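Local coordinates for protein parvulin 42 (Trypanosoma brucei brucei, PDB 6GMP) that probably catalyses the cis-trans isomerisation of peptidyl-prolyl bonds through this parvulin-type domain, one part of a longer protein, at residues V18-S23 with T111-H116. Numbering follows the deposited sequence.
Sequences VRRPSS and TELGVH
V18 approaches the type I turn T111-G114 with its CA 5.7 Å from that of L113, where the chain reverses between two antiparallel strands and meets the irregular loop 18-23. The valine directs its side chain toward the turn, against the carbonyl oxygens of E112 and L113: CG1 lies 3.4 Å from L113 O, and CB is equally near E112 O. A short, beta-branched side chain suits a buried place so close to two peptide carbonyls. G114 follows with a positive phi, a conformation in which a side chain would collide with the carbonyl of L113.

Beyond the valine, the two exposed arginines reach the turn with their ends. The R19 chain, extended at chi2, bends at chi3 (84°), bringing NH2 to 3.2 Å from E112 OE1 in a salt bridge whose hydrogen bond is weak, bent to 133° at the hydrogen. The side chains cross almost perpendicularly, with guanidinium and carboxylate planes 80° apart, so the pair lacks the flat two-pronged arrangement and probably owes more to charge than to directed bonding. R20 instead runs alongside L113, and CD2 of the leucine meets the edge of the guanidinium, 3.3 Å from NH2.

Inside the turn, T111 OG1 accepts the backbone N-H of L113, an ST turn, and is also hydrogen-bonded to H116 NE2 at 2.7 Å. Threonine thus ties the turn to the histidine, which also bonds to H10, an arrangement consistent with the dual histidine motif of parvulin active sites.

The contact joins the hairpin of strands 109-111 and 114-120, at the sheet edge where 109-111 is outermost, to the long loop between strand 6-13 and helix 37-49; L113 also touches L12 of strand 6-13, while V115 packs on helix 37-49.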
loop_
_atom_site.group_PDB
_atom_site.type_symbol
_atom_site.label_atom_id
_atom_site.label_comp_id
_atom_site.label_asym_id
_atom_site.label_seq_id
_atom_site.Cartn_x
_atom_site.Cartn_y
_atom_site.Cartn_z
ATOM N N VAL A 18 -6.420 -2.698 -13.344
ATOM C CA VAL A 18 -6.040 -3.878 -12.559
ATOM C C VAL A 18 -7.060 -4.998 -12.818
ATOM O O VAL A 18 -8.146 -4.755 -13.342
ATOM C CB VAL A 18 -5.893 -3.583 -11.044
ATOM C CG1 VAL A 18 -4.950 -2.405 -10.796
ATOM C CG2 VAL A 18 -7.246 -3.348 -10.391
ATOM N N ARG A 19 -6.708 -6.222 -12.466
ATOM C CA ARG A 19 -7.573 -7.355 -12.786
ATOM C C ARG A 19 -8.908 -7.318 -12.031
ATOM O O ARG A 19 -9.942 -7.723 -12.573
ATOM C CB ARG A 19 -6.841 -8.684 -12.558
ATOM C CG ARG A 19 -6.044 -8.767 -11.262
ATOM C CD ARG A 19 -5.225 -10.037 -11.206
ATOM N NE ARG A 19 -3.947 -9.904 -11.902
ATOM C CZ ARG A 19 -3.386 -10.854 -12.646
ATOM N NH1 ARG A 19 -3.988 -12.022 -12.824
ATOM N NH2 ARG A 19 -2.216 -10.627 -13.225
ATOM N N ARG A 20 -8.885 -6.830 -10.792
ATOM C CA ARG A 20 -10.101 -6.657 -9.996
ATOM C C ARG A 20 -10.239 -5.205 -9.565
ATOM O O ARG A 20 -9.888 -4.843 -8.433
ATOM C CB ARG A 20 -10.068 -7.533 -8.755
ATOM C CG ARG A 20 -10.151 -9.021 -9.031
ATOM C CD ARG A 20 -9.761 -9.803 -7.790
ATOM N NE ARG A 20 -8.439 -9.378 -7.337
ATOM C CZ ARG A 20 -7.297 -9.773 -7.892
ATOM N NH1 ARG A 20 -7.308 -10.633 -8.909
ATOM N NH2 ARG A 20 -6.144 -9.314 -7.427
ATOM N N PRO A 21 -10.745 -4.357 -10.458
ATOM C CA PRO A 21 -10.852 -2.933 -10.144
ATOM C C PRO A 21 -12.075 -2.610 -9.293
ATOM O O PRO A 21 -12.974 -1.896 -9.730
ATOM C CB PRO A 21 -10.959 -2.292 -11.530
ATOM C CG PRO A 21 -11.665 -3.328 -12.350
ATOM C CD PRO A 21 -11.188 -4.652 -11.836
ATOM N N SER A 22 -12.096 -3.156 -8.084
ATOM C CA SER A 22 -13.120 -2.847 -7.097
ATOM C C SER A 22 -12.438 -2.800 -5.738
ATOM O O SER A 22 -11.534 -3.594 -5.467
ATOM C CB SER A 22 -14.215 -3.916 -7.093
ATOM O OG SER A 22 -14.903 -3.951 -8.329
ATOM N N SER A 23 -12.857 -1.876 -4.877
ATOM C CA SER A 23 -12.316 -1.852 -3.528
ATOM C C SER A 23 -12.808 -3.034 -2.724
ATOM O O SER A 23 -13.992 -3.400 -2.775
ATOM C CB SER A 23 -12.709 -0.580 -2.781
ATOM O OG SER A 23 -12.049 -0.551 -1.527
ATOM N N THR A 111 2.356 -2.734 -8.966
ATOM C CA THR A 111 2.265 -4.119 -9.393
ATOM C C THR A 111 0.952 -4.303 -10.146
ATOM O O THR A 111 0.234 -3.333 -10.386
ATOM C CB THR A 111 2.275 -5.080 -8.211
ATOM O OG1 THR A 111 1.037 -4.972 -7.503
ATOM C CG2 THR A 111 3.435 -4.773 -7.274
ATOM N N GLU A 112 0.629 -5.544 -10.492
ATOM C CA GLU A 112 -0.623 -5.847 -11.170
ATOM C C GLU A 112 -1.831 -5.469 -10.320
ATOM O O GLU A 112 -2.930 -5.280 -10.852
ATOM C CB GLU A 112 -0.690 -7.337 -11.503
ATOM C CG GLU A 112 0.227 -7.761 -12.634
ATOM C CD GLU A 112 -0.266 -7.285 -13.986
ATOM O OE1 GLU A 112 -1.063 -8.016 -14.614
ATOM O OE2 GLU A 112 0.137 -6.184 -14.423
ATOM N N LEU A 113 -1.626 -5.392 -9.009
ATOM C CA LEU A 113 -2.705 -5.119 -8.064
ATOM C C LEU A 113 -3.084 -3.649 -7.995
ATOM O O LEU A 113 -4.193 -3.316 -7.579
ATOM C CB LEU A 113 -2.315 -5.584 -6.663
ATOM C CG LEU A 113 -2.032 -7.076 -6.509
ATOM C CD1 LEU A 113 -1.545 -7.338 -5.100
ATOM C CD2 LEU A 113 -3.263 -7.894 -6.824
ATOM N N GLY A 114 -2.150 -2.781 -8.370
ATOM C CA GLY A 114 -2.318 -1.345 -8.214
ATOM C C GLY A 114 -1.035 -0.691 -7.742
ATOM O O GLY A 114 0.062 -1.213 -7.961
ATOM N N VAL A 115 -1.180 0.457 -7.097
ATOM C CA VAL A 115 -0.042 1.211 -6.616
ATOM C C VAL A 115 0.025 1.087 -5.097
ATOM O O VAL A 115 -0.943 1.404 -4.399
ATOM C CB VAL A 115 -0.149 2.690 -7.043
ATOM C CG1 VAL A 115 1.082 3.466 -6.602
ATOM C CG2 VAL A 115 -0.335 2.785 -8.558
ATOM N N HIS A 116 1.161 0.606 -4.600
ATOM C CA HIS A 116 1.348 0.345 -3.173
ATOM C C HIS A 116 2.206 1.386 -2.473
ATOM O O HIS A 116 3.147 1.914 -3.059
ATOM C CB HIS A 116 2.072 -0.988 -2.954
ATOM C CG HIS A 116 1.492 -2.154 -3.687
ATOM N ND1 HIS A 116 0.912 -3.218 -3.036
ATOM C CD2 HIS A 116 1.483 -2.470 -5.003
ATOM C CE1 HIS A 116 0.532 -4.122 -3.922
ATOM N NE2 HIS A 116 0.876 -3.697 -5.124
#